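Local coordinates for mutual gliding-motility protein MglA (Myxococcus xanthus, PDB 5YMX) that belongs to the small Ras-like G-protein fold of the ADP-ribosylation factor family and holds guanosine-5'-diphosphate in its nucleotide pocket, at residues D52-F57 with H75-P80; Y18-C23 with V99-D104. All coordinates share one frame; numbering follows the deposited sequence. Where two conformers were deposited one is given.

Contact 1: residues D52-F57 with H75-P80; sequences DRTLFF and HLYTVP. With GDP (guanosine-5'-diphosphate), chain C.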
loop_
_atom_site.group_PDB
_atom_site.type_symbol
_atom_site.label_atom_id
_atom_site.label_comp_id
_atom_site.label_asym_id
_atom_site.label_seq_id
_atom_site.Cartn_x
_atom_site.Cartn_y
_atom_site.Cartn_z
ATOM N N ASP A 52 -19.192 -2.227 0.966
ATOM C CA ASP A 52 -17.760 -1.993 1.013
ATOM C C ASP A 52 -17.431 -0.506 0.919
ATOM O O ASP A 52 -18.230 0.330 0.488
ATOM C CB ASP A 52 -17.030 -2.803 -0.064
ATOM C CG ASP A 52 -17.078 -4.301 0.202
ATOM O OD1 ASP A 52 -17.288 -4.699 1.364
ATOM O OD2 ASP A 52 -16.899 -5.082 -0.747
ATOM N N ARG A 53 -16.224 -0.191 1.353
ATOM C CA ARG A 53 -15.766 1.174 1.460
ATOM C C ARG A 53 -14.355 1.253 0.915
ATOM O O ARG A 53 -13.640 0.253 0.826
ATOM C CB ARG A 53 -15.696 1.612 2.928
ATOM C CG ARG A 53 -17.025 1.651 3.655
ATOM C CD ARG A 53 -16.801 1.704 5.158
ATOM N NE ARG A 53 -16.109 0.504 5.616
ATOM C CZ ARG A 53 -15.819 0.237 6.885
ATOM N NH1 ARG A 53 -16.160 1.088 7.844
ATOM N NH2 ARG A 53 -15.192 -0.886 7.196
ATOM N N THR A 54 -13.962 2.461 0.561
ATOM C CA THR A 54 -12.596 2.783 0.180
ATOM C C THR A 54 -12.137 3.957 1.033
ATOM O O THR A 54 -12.925 4.869 1.306
ATOM C CB THR A 54 -12.543 3.182 -1.303
ATOM O OG1 THR A 54 -13.099 2.131 -2.101
ATOM C CG2 THR A 54 -11.114 3.418 -1.750
ATOM N N LEU A 55 -10.879 3.942 1.435
ATOM C CA LEU A 55 -10.299 5.005 2.238
ATOM C C LEU A 55 -9.020 5.432 1.546
ATOM O O LEU A 55 -8.192 4.582 1.203
ATOM C CB LEU A 55 -9.996 4.485 3.645
ATOM C CG LEU A 55 -9.366 5.467 4.614
ATOM C CD1 LEU A 55 -10.370 6.570 4.953
ATOM C CD2 LEU A 55 -8.929 4.719 5.865
ATOM N N PHE A 56 -8.847 6.740 1.345
ATOM C CA PHE A 56 -7.665 7.183 0.618
ATOM C C PHE A 56 -7.368 8.644 0.904
ATOM O O PHE A 56 -8.223 9.400 1.368
ATOM C CB PHE A 56 -7.761 6.921 -0.899
ATOM C CG PHE A 56 -8.866 7.666 -1.585
ATOM C CD1 PHE A 56 -10.172 7.194 -1.560
ATOM C CD2 PHE A 56 -8.594 8.833 -2.287
ATOM C CE1 PHE A 56 -11.190 7.879 -2.233
ATOM C CE2 PHE A 56 -9.610 9.516 -2.954
ATOM C CZ PHE A 56 -10.904 9.036 -2.922
ATOM N N PHE A 57 -6.136 9.026 0.598
ATOM C CA PHE A 57 -5.749 10.431 0.576
ATOM C C PHE A 57 -4.484 10.582 -0.253
ATOM O O PHE A 57 -3.817 9.603 -0.594
ATOM C CB PHE A 57 -5.546 11.005 1.987
ATOM C CG PHE A 57 -4.343 10.462 2.711
ATOM C CD1 PHE A 57 -4.411 9.255 3.400
ATOM C CD2 PHE A 57 -3.151 11.178 2.745
ATOM C CE1 PHE A 57 -3.299 8.764 4.097
ATOM C CE2 PHE A 57 -2.052 10.705 3.452
ATOM C CZ PHE A 57 -2.127 9.500 4.132
ATOM N N HIS A 75 -0.550 8.751 -3.398
ATOM C CA HIS A 75 -1.947 8.518 -3.066
ATOM C C HIS A 75 -2.008 7.168 -2.379
ATOM O O HIS A 75 -1.633 6.160 -2.981
ATOM C CB HIS A 75 -2.800 8.455 -4.336
ATOM C CG HIS A 75 -2.770 9.696 -5.170
ATOM N ND1 HIS A 75 -3.904 10.431 -5.434
ATOM C CD2 HIS A 75 -1.758 10.304 -5.835
ATOM C CE1 HIS A 75 -3.587 11.454 -6.204
ATOM N NE2 HIS A 75 -2.292 11.403 -6.461
ATOM N N LEU A 76 -2.469 7.144 -1.137
ATOM C CA LEU A 76 -2.564 5.908 -0.363
ATOM C C LEU A 76 -4.013 5.448 -0.362
ATOM O O LEU A 76 -4.915 6.236 -0.046
ATOM C CB LEU A 76 -2.069 6.099 1.074
ATOM C CG LEU A 76 -0.699 6.748 1.291
ATOM C CD1 LEU A 76 -0.251 6.515 2.721
ATOM C CD2 LEU A 76 0.357 6.272 0.305
ATOM N N TYR A 77 -4.230 4.172 -0.701
ATOM C CA TYR A 77 -5.572 3.617 -0.861
ATOM C C TYR A 77 -5.705 2.308 -0.096
ATOM O O TYR A 77 -4.779 1.493 -0.083
ATOM C CB TYR A 77 -5.847 3.268 -2.343
ATOM C CG TYR A 77 -6.325 4.420 -3.187
ATOM C CD1 TYR A 77 -5.447 5.399 -3.634
ATOM C CD2 TYR A 77 -7.660 4.529 -3.532
ATOM C CE1 TYR A 77 -5.901 6.458 -4.410
ATOM C CE2 TYR A 77 -8.125 5.588 -4.297
ATOM C CZ TYR A 77 -7.241 6.548 -4.726
ATOM O OH TYR A 77 -7.712 7.599 -5.489
ATOM N N THR A 78 -6.887 2.072 0.467
ATOM C CA THR A 78 -7.179 0.770 1.045
ATOM C C THR A 78 -8.676 0.525 1.038
ATOM O O THR A 78 -9.478 1.461 0.974
ATOM C CB THR A 78 -6.604 0.649 2.467
ATOM O OG1 THR A 78 -6.500 -0.732 2.827
ATOM C CG2 THR A 78 -7.475 1.357 3.516
ATOM N N VAL A 79 -9.040 -0.752 1.108
ATOM C CA VAL A 79 -10.422 -1.176 1.341
ATOM C C VAL A 79 -10.460 -1.674 2.778
ATOM O O VAL A 79 -9.981 -2.782 3.058
ATOM C CB VAL A 79 -10.848 -2.295 0.376
ATOM C CG1 VAL A 79 -12.238 -2.804 0.735
ATOM C CG2 VAL A 79 -10.811 -1.808 -1.049
ATOM N N PRO A 80 -10.963 -0.883 3.715
ATOM C CA PRO A 80 -10.856 -1.247 5.128
ATOM C C PRO A 80 -12.007 -2.130 5.582
ATOM O O PRO A 80 -13.086 -2.157 4.987
ATOM C CB PRO A 80 -10.944 0.119 5.828
ATOM C CG PRO A 80 -11.870 0.896 4.952
ATOM C CD PRO A 80 -11.547 0.458 3.530
HETATM P PB GDP C . -8.379 -2.588 8.604
HETATM O O1B GDP C . -8.413 -1.160 8.118
HETATM O O2B GDP C . -9.696 -3.288 8.466
HETATM O O3B GDP C . -7.244 -3.385 8.038
HETATM O O3A GDP C . -8.067 -2.581 10.205
HETATM P PA GDP C . -7.963 -1.346 11.251
HETATM O O1A GDP C . -9.296 -0.675 11.344
HETATM O O2A GDP C . -6.773 -0.478 10.965
HETATM O "O5'" GDP C . -7.651 -2.136 12.607
HETATM C "C5'" GDP C . -8.596 -3.052 13.170
HETATM C "C4'" GDP C . -8.433 -3.084 14.688
HETATM O "O4'" GDP C . -7.129 -3.571 15.031
HETATM C "C3'" GDP C . -8.564 -1.718 15.338
HETATM O "O3'" GDP C . -9.209 -1.908 16.608
HETATM C "C2'" GDP C . -7.128 -1.297 15.558
HETATM O "O2'" GDP C . -6.984 -0.392 16.655
HETATM C "C1'" GDP C . -6.468 -2.623 15.866
HETATM N N9 GDP C . -5.037 -2.622 15.535
HETATM C C8 GDP C . -4.481 -2.232 14.358
HETATM N N7 GDP C . -3.131 -2.376 14.409
HETATM C C5 GDP C . -2.842 -2.908 15.621
HETATM C C6 GDP C . -1.621 -3.320 16.320
HETATM O O6 GDP C . -0.505 -3.218 15.778
HETATM N N1 GDP C . -1.755 -3.804 17.564
HETATM C C2 GDP C . -2.932 -3.934 18.193
HETATM N N2 GDP C . -2.944 -4.441 19.450
HETATM N N3 GDP C . -4.104 -3.574 17.617
HETATM C C4 GDP C . -4.095 -3.070 16.353
HETATM O O HOH W 1 -14.987 -2.710 2.971
#
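The Phe-56 and Tyr-77 side chains run alongside each other in one direction, their ring planes 1° apart and their centroids separated by 4.6 Å. The rings are slid past one another, so overlap is slight: Tyr-77 CE2 sits 3.5 Å from Phe-56 CG, over one face of the phenylalanine near its rim. The centre of that tyrosine face is instead taken by Phe-56 CB, a CH-pi contact 3.5 Å from the centroid and 10° off the ring normal. The placement follows from Phe-56 chi1 of 63°, which sets CG between the backbone N and the carbonyl carbon and carries the ring out toward the tyrosine hydroxyl. At the edge of the Tyr-77 ring, in its plane, lies His-75 O, and Lys-14 makes a cation-pi contact with the same ring. Another flat group, the Arg-53 guanidinium, has Pro-80 CG over one face; the chain bends at chi3, and NH2 makes a weak hydrogen bond to Pro-80 O (3.3 Å). Water 1 joins the same carbonyl to Arg-53 N.

The two strands run antiparallel. Leu-55 and Thr-78 form a hydrogen-bonded pair, with Leu-55 N to Thr-78 O at 2.9 Å, and Phe-57 and Leu-76 form the next; Phe-56 and Tyr-77 are the non-hydrogen-bonded pair between. On the face bearing Leu-55, Phe-57, Leu-76 and Thr-78, Phe-57 CZ meets Leu-76 CD1 at 3.8 Å, and the Phe-57 ring meets Tyr-33 edge-to-face.

This is the hairpin of strands 53-59 and 71-78. Helix 25-34 packs on Phe-57 and Leu-76 through Ile-32, while Ile-92 of helix 86-92 touches Thr-54, Tyr-77 and Val-79 on the other side of the sheet. Strand 45-48 extends the sheet beyond 53-59, and strand 10-18 beyond 71-78.

Contact 2: residues Y18-C23 with V99-D104; sequences YGPGLC and VVFVAD. With GDP (guanosine-5'-diphosphate), chain C.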
loop_
_atom_site.group_PDB
_atom_site.type_symbol
_atom_site.label_atom_id
_atom_site.label_comp_id
_atom_site.label_asym_id
_atom_site.label_seq_id
_atom_site.Cartn_x
_atom_site.Cartn_y
_atom_site.Cartn_z
ATOM N N TYR A 18 -3.004 -3.557 1.373
ATOM C CA TYR A 18 -3.830 -4.735 1.157
ATOM C C TYR A 18 -3.581 -5.696 2.308
ATOM O O TYR A 18 -2.493 -5.720 2.876
ATOM C CB TYR A 18 -3.399 -5.409 -0.143
ATOM C CG TYR A 18 -4.433 -6.204 -0.893
ATOM C CD1 TYR A 18 -4.628 -7.553 -0.636
ATOM C CD2 TYR A 18 -5.177 -5.607 -1.905
ATOM C CE1 TYR A 18 -5.543 -8.301 -1.380
ATOM C CE2 TYR A 18 -6.099 -6.335 -2.644
ATOM C CZ TYR A 18 -6.286 -7.681 -2.368
ATOM O OH TYR A 18 -7.188 -8.409 -3.127
ATOM N N GLY A 19 -4.589 -6.492 2.642
ATOM C CA GLY A 19 -4.476 -7.449 3.710
ATOM C C GLY A 19 -5.843 -7.796 4.254
ATOM O O GLY A 19 -6.843 -7.181 3.873
ATOM N N PRO A 20 -5.923 -8.786 5.144
ATOM C CA PRO A 20 -7.238 -9.239 5.617
ATOM C C PRO A 20 -7.965 -8.153 6.393
ATOM O O PRO A 20 -7.376 -7.175 6.860
ATOM C CB PRO A 20 -6.930 -10.438 6.516
ATOM C CG PRO A 20 -5.473 -10.481 6.691
ATOM C CD PRO A 20 -4.804 -9.533 5.752
ATOM N N GLY A 21 -9.275 -8.332 6.520
ATOM C CA GLY A 21 -10.045 -7.405 7.312
ATOM C C GLY A 21 -9.479 -7.259 8.709
ATOM O O GLY A 21 -9.053 -8.243 9.326
ATOM N N LEU A 22 -9.455 -6.026 9.213
ATOM C CA LEU A 22 -9.090 -5.716 10.594
ATOM C C LEU A 22 -7.614 -5.950 10.888
ATOM O O LEU A 22 -7.228 -6.080 12.057
ATOM C CB LEU A 22 -9.972 -6.440 11.623
ATOM C CG LEU A 22 -11.481 -6.304 11.396
ATOM C CD1 LEU A 22 -12.276 -7.075 12.445
ATOM C CD2 LEU A 22 -11.886 -4.843 11.393
ATOM N N CYS A 23 -6.774 -5.994 9.859
ATOM C CA CYS A 23 -5.360 -6.244 10.067
ATOM C C CYS A 23 -4.560 -4.998 10.404
ATOM O O CYS A 23 -3.412 -5.141 10.835
ATOM C CB CYS A 23 -4.750 -6.925 8.839
ATOM S SG CYS A 23 -4.682 -5.876 7.376
ATOM N N VAL A 99 2.520 -1.817 -3.633
ATOM C CA VAL A 99 1.632 -2.495 -2.693
ATOM C C VAL A 99 2.328 -2.662 -1.351
ATOM O O VAL A 99 3.500 -3.050 -1.291
ATOM C CB VAL A 99 1.203 -3.879 -3.226
ATOM C CG1 VAL A 99 0.394 -4.619 -2.171
ATOM C CG2 VAL A 99 0.420 -3.720 -4.505
ATOM N N VAL A 100 1.590 -2.393 -0.278
ATOM C CA VAL A 100 1.985 -2.784 1.073
ATOM C C VAL A 100 1.013 -3.865 1.494
ATOM O O VAL A 100 -0.192 -3.611 1.571
ATOM C CB VAL A 100 1.916 -1.611 2.066
ATOM C CG1 VAL A 100 2.203 -2.107 3.486
ATOM C CG2 VAL A 100 2.874 -0.501 1.653
ATOM N N PHE A 101 1.517 -5.076 1.739
ATOM C CA PHE A 101 0.686 -6.118 2.330
ATOM C C PHE A 101 0.828 -6.033 3.841
ATOM O O PHE A 101 1.938 -6.174 4.369
ATOM C CB PHE A 101 1.039 -7.523 1.833
ATOM C CG PHE A 101 0.084 -8.575 2.337
ATOM C CD1 PHE A 101 -1.103 -8.826 1.667
ATOM C CD2 PHE A 101 0.339 -9.277 3.512
ATOM C CE1 PHE A 101 -1.997 -9.783 2.138
ATOM C CE2 PHE A 101 -0.563 -10.222 3.991
ATOM C CZ PHE A 101 -1.719 -10.488 3.293
ATOM N N VAL A 102 -0.282 -5.782 4.527
ATOM C CA VAL A 102 -0.302 -5.701 5.987
ATOM C C VAL A 102 -0.811 -7.034 6.509
ATOM O O VAL A 102 -1.962 -7.400 6.257
ATOM C CB VAL A 102 -1.161 -4.526 6.483
ATOM C CG1 VAL A 102 -1.153 -4.489 8.018
ATOM C CG2 VAL A 102 -0.674 -3.191 5.880
ATOM N N ALA A 103 0.056 -7.773 7.199
ATOM C CA ALA A 103 -0.315 -9.039 7.802
ATOM C C ALA A 103 -0.659 -8.839 9.273
ATOM O O ALA A 103 0.037 -8.122 10.005
ATOM C CB ALA A 103 0.841 -10.029 7.698
ATOM N N ASP A 104 -1.720 -9.493 9.716
ATOM C CA ASP A 104 -2.070 -9.501 11.125
ATOM C C ASP A 104 -1.282 -10.627 11.782
ATOM O O ASP A 104 -1.476 -11.798 11.447
ATOM C CB ASP A 104 -3.574 -9.737 11.231
ATOM C CG ASP A 104 -4.094 -9.616 12.641
ATOM O OD1 ASP A 104 -3.407 -10.081 13.578
ATOM O OD2 ASP A 104 -5.209 -9.076 12.814
HETATM P PB GDP C . -8.379 -2.588 8.604
HETATM O O1B GDP C . -8.413 -1.160 8.118
HETATM O O2B GDP C . -9.696 -3.288 8.466
HETATM O O3B GDP C . -7.244 -3.385 8.038
HETATM O O3A GDP C . -8.067 -2.581 10.205
HETATM P PA GDP C . -7.963 -1.346 11.251
HETATM O O1A GDP C . -9.296 -0.675 11.344
HETATM O O2A GDP C . -6.773 -0.478 10.965
HETATM O "O5'" GDP C . -7.651 -2.136 12.607
HETATM C "C5'" GDP C . -8.596 -3.052 13.170
HETATM C "C4'" GDP C . -8.433 -3.084 14.688
HETATM O "O4'" GDP C . -7.129 -3.571 15.031
HETATM C "C3'" GDP C . -8.564 -1.718 15.338
HETATM O "O3'" GDP C . -9.209 -1.908 16.608
HETATM C "C2'" GDP C . -7.128 -1.297 15.558
HETATM O "O2'" GDP C . -6.984 -0.392 16.655
HETATM C "C1'" GDP C . -6.468 -2.623 15.866
HETATM N N9 GDP C . -5.037 -2.622 15.535
HETATM C C8 GDP C . -4.481 -2.232 14.358
HETATM N N7 GDP C . -3.131 -2.376 14.409
HETATM C C5 GDP C . -2.842 -2.908 15.621
HETATM C C6 GDP C . -1.621 -3.320 16.320
HETATM O O6 GDP C . -0.505 -3.218 15.778
HETATM N N1 GDP C . -1.755 -3.804 17.564
HETATM C C2 GDP C . -2.932 -3.934 18.193
HETATM N N2 GDP C . -2.944 -4.441 19.450
HETATM N N3 GDP C . -4.104 -3.574 17.617
HETATM C C4 GDP C . -4.095 -3.070 16.353
HETATM O O HOH W 2 -6.864 -9.384 10.642
#
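Tyr-18 bridges to Phe-101 in parallel register, its N bonding to Val-100 O and its O receiving Val-102 N, both at 2.8 Å and 165°, after which the chain leaves the strand and makes a type II turn from Pro-20 to Cys-23. The Phe-101 ring packs against the start of this loop: CE1 is 3.8 Å from Gly-19 CA and CZ 4.1 Å from Pro-20 CD, the proline and phenylalanine side chains crossing at about a right angle. Phe-101 CD1 also approaches the edge of the Tyr-18 ring, whose hydroxyl bonds to Asn-119 and Asn-123. Gly-19 CA makes a CA-H...O contact with Val-102 O at 3.6 Å.

Farther on, Cys-23 SG packs 3.8 Å from Val-102 CG1, put there by a chi1 of 68° that places sulfur between the backbone N and the carbonyl carbon. Cys-23 CB meets Asp-104 CB at 3.9 Å. Water 2 donates to both Gly-21 O and Asp-104 OD2, linking turn to strand, and Lys-142 forms a salt bridge with the same carboxylate oxygen.

Leu-22 N gives GDP O2B a 2.8 Å hydrogen bond. A strand-loop-helix bend presenting a backbone N-H, that of Leu-22, to the beta-phosphate is consistent with the P-loop (Walker A) of this clan.

Overall arrangement
Contacts 1 and 2 belong to one mixed sheet: strand 10-18, which supplies Tyr-18 to contact 2, lies between 71-78 of contact 1 and 98-104 of contact 2, pairing in parallel with both. Along the chain, contact 1 is nested inside the loop that contact 2 closes. Their centres are 12 Å apart and their nearest atoms about 5 Å apart, so they do not touch directly; GDP is a common neighbour. Contact 2 brings Leu-22 N to the beta-phosphate, whereas contact 1 reaches that phosphate through Pro-80, whose CB lies 3.6 Å from GDP O1B. Next to Pro-80, Gly-81 N hydrogen-bonds the nucleotide, and Lys-25, Thr-26 and Thr-27 at the start of helix 25-34 add further bonds.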